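Local atomic coordinates of protein Niban 2 (Homo sapiens, PDB entry 7CTP), a protein that may suppress apoptosis and promote melanoma cell invasion in vitro, the part described here being the PH-domain-containing segment that makes up most of its length. Residues T449-E454 against K466-V471. Residues are numbered along the deposited sequence; the frame is centred on the assembly and turned at random.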
loop_
_atom_site.group_PDB
_atom_site.type_symbol
_atom_site.label_atom_id
_atom_site.label_comp_id
_atom_site.label_asym_id
_atom_site.label_seq_id
_atom_site.Cartn_x
_atom_site.Cartn_y
_atom_site.Cartn_z
ATOM N N THR A 449 24.605 -12.303 -7.296
ATOM C CA THR A 449 25.781 -11.961 -6.502
ATOM C C THR A 449 26.583 -13.204 -6.138
ATOM O O THR A 449 27.815 -13.221 -6.261
ATOM C CB THR A 449 25.359 -11.201 -5.249
ATOM O OG1 THR A 449 24.511 -10.110 -5.626
ATOM C CG2 THR A 449 26.580 -10.649 -4.528
ATOM N N LEU A 450 25.899 -14.261 -5.697
ATOM C CA LEU A 450 26.603 -15.467 -5.273
ATOM C C LEU A 450 27.186 -16.221 -6.464
ATOM O O LEU A 450 28.262 -16.818 -6.357
ATOM C CB LEU A 450 25.664 -16.365 -4.467
ATOM C CG LEU A 450 25.212 -15.821 -3.117
ATOM C CD1 LEU A 450 24.671 -16.940 -2.248
ATOM C CD2 LEU A 450 26.352 -15.084 -2.419
ATOM N N LEU A 451 26.498 -16.202 -7.610
ATOM C CA LEU A 451 27.042 -16.869 -8.789
ATOM C C LEU A 451 28.313 -16.180 -9.265
ATOM O O LEU A 451 29.292 -16.845 -9.616
ATOM C CB LEU A 451 26.005 -16.918 -9.908
ATOM C CG LEU A 451 26.380 -17.701 -11.174
ATOM C CD1 LEU A 451 26.699 -19.156 -10.851
ATOM C CD2 LEU A 451 25.269 -17.619 -12.218
ATOM N N HIS A 452 28.320 -14.845 -9.275
ATOM C CA HIS A 452 29.526 -14.124 -9.672
ATOM C C HIS A 452 30.689 -14.470 -8.750
ATOM O O HIS A 452 31.814 -14.687 -9.214
ATOM C CB HIS A 452 29.248 -12.619 -9.680
ATOM C CG HIS A 452 30.388 -11.781 -10.176
ATOM N ND1 HIS A 452 31.198 -11.048 -9.332
ATOM C CD2 HIS A 452 30.845 -11.549 -11.431
ATOM C CE1 HIS A 452 32.106 -10.404 -10.045
ATOM N NE2 HIS A 452 31.914 -10.692 -11.321
ATOM N N GLN A 453 30.427 -14.553 -7.441
ATOM C CA GLN A 453 31.445 -14.998 -6.490
ATOM C C GLN A 453 31.957 -16.383 -6.850
ATOM O O GLN A 453 33.170 -16.615 -6.928
ATOM C CB GLN A 453 30.871 -15.023 -5.075
ATOM C CG GLN A 453 30.474 -13.689 -4.487
ATOM C CD GLN A 453 29.877 -13.843 -3.104
ATOM O OE1 GLN A 453 29.777 -14.958 -2.588
ATOM N NE2 GLN A 453 29.482 -12.730 -2.493
ATOM N N GLU A 454 31.035 -17.326 -7.053
ATOM C CA GLU A 454 31.412 -18.703 -7.351
ATOM C C GLU A 454 32.233 -18.788 -8.626
ATOM O O GLU A 454 33.172 -19.588 -8.719
ATOM C CB GLU A 454 30.156 -19.565 -7.469
ATOM C CG GLU A 454 30.420 -21.051 -7.579
ATOM C CD GLU A 454 30.687 -21.693 -6.238
ATOM O OE1 GLU A 454 30.776 -22.937 -6.197
ATOM O OE2 GLU A 454 30.799 -20.960 -5.229
ATOM N N LYS A 466 27.083 -27.368 -12.577
ATOM C CA LYS A 466 27.127 -27.865 -11.208
ATOM C C LYS A 466 27.220 -26.728 -10.200
ATOM O O LYS A 466 26.612 -26.795 -9.127
ATOM C CB LYS A 466 28.298 -28.822 -11.021
ATOM C CG LYS A 466 28.484 -29.237 -9.574
ATOM C CD LYS A 466 29.923 -29.554 -9.293
ATOM C CE LYS A 466 30.645 -28.458 -8.542
ATOM N NZ LYS A 466 30.653 -28.710 -7.072
ATOM N N SER A 467 27.982 -25.682 -10.515
ATOM C CA SER A 467 28.043 -24.542 -9.609
ATOM C C SER A 467 26.756 -23.727 -9.676
ATOM O O SER A 467 26.271 -23.237 -8.650
ATOM C CB SER A 467 29.276 -23.683 -9.905
ATOM O OG SER A 467 29.212 -23.083 -11.188
ATOM N N ILE A 468 26.169 -23.598 -10.872
ATOM C CA ILE A 468 24.855 -22.962 -10.972
ATOM C C ILE A 468 23.846 -23.684 -10.083
ATOM O O ILE A 468 23.153 -23.062 -9.270
ATOM C CB ILE A 468 24.379 -22.914 -12.435
ATOM C CG1 ILE A 468 25.020 -21.733 -13.172
ATOM C CG2 ILE A 468 22.862 -22.792 -12.496
ATOM C CD1 ILE A 468 24.625 -21.628 -14.626
ATOM N N GLN A 469 23.774 -25.013 -10.202
ATOM C CA GLN A 469 22.810 -25.754 -9.397
ATOM C C GLN A 469 23.160 -25.713 -7.914
ATOM O O GLN A 469 22.261 -25.776 -7.072
ATOM C CB GLN A 469 22.685 -27.199 -9.893
ATOM C CG GLN A 469 21.771 -27.350 -11.115
ATOM C CD GLN A 469 21.725 -28.765 -11.676
ATOM O OE1 GLN A 469 21.208 -28.992 -12.773
ATOM N NE2 GLN A 469 22.254 -29.727 -10.921
ATOM N N ARG A 470 24.444 -25.579 -7.569
ATOM C CA ARG A 470 24.806 -25.473 -6.156
ATOM C C ARG A 470 24.497 -24.091 -5.605
ATOM O O ARG A 470 24.051 -23.963 -4.459
ATOM C CB ARG A 470 26.286 -25.794 -5.938
ATOM C CG ARG A 470 26.548 -27.212 -5.456
ATOM C CD ARG A 470 28.011 -27.586 -5.643
ATOM N NE ARG A 470 28.930 -26.612 -5.053
ATOM C CZ ARG A 470 29.756 -25.834 -5.747
ATOM N NH1 ARG A 470 30.560 -24.987 -5.117
ATOM N NH2 ARG A 470 29.769 -25.883 -7.071
ATOM N N VAL A 471 24.757 -23.047 -6.395
ATOM C CA VAL A 471 24.363 -21.701 -5.995
ATOM C C VAL A 471 22.846 -21.615 -5.867
ATOM O O VAL A 471 22.318 -20.997 -4.931
ATOM C CB VAL A 471 24.912 -20.672 -6.999
ATOM C CG1 VAL A 471 24.278 -19.300 -6.768
ATOM C CG2 VAL A 471 26.430 -20.592 -6.899
#
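L450 rests its CB on one methyl of V471, CG1, at 4.0 Å, and so opens a worked example of how two helices joined by a short connection share a small apolar seam closed by a charged pair. The L450 side chain also touches R474 and K478, further along the partner helix. L451 follows: its CG lies anti to the backbone N (chi1 -175°), which carries L451 CD1 over to I468 CG1 at 3.9 Å, while the same V471 CG1 sits beside the L451 backbone N. I468 also leans on N372 of helix 342-378. E454 first packs through its aliphatic part, E454 CG on S467 CB at 3.7 Å and CB on V471 CG2; then the bend at chi2 (81°) swings the carboxylate to R470. E454 OE1 meets R470 NH1 at the guanidinium edge, near its plane, in a salt bridge whose modelled 2.3 Å is doubtfully short. Trimming V471 to an alanine would take away both methyls and is likely to leave L450 CB and the aliphatic part of E454 facing a gap. Segments 449-454 and 466-471, whose axes approach to 9.9 Å, belong to helices 422-455 and 464-511, which form a roughly antiparallel helical hairpin.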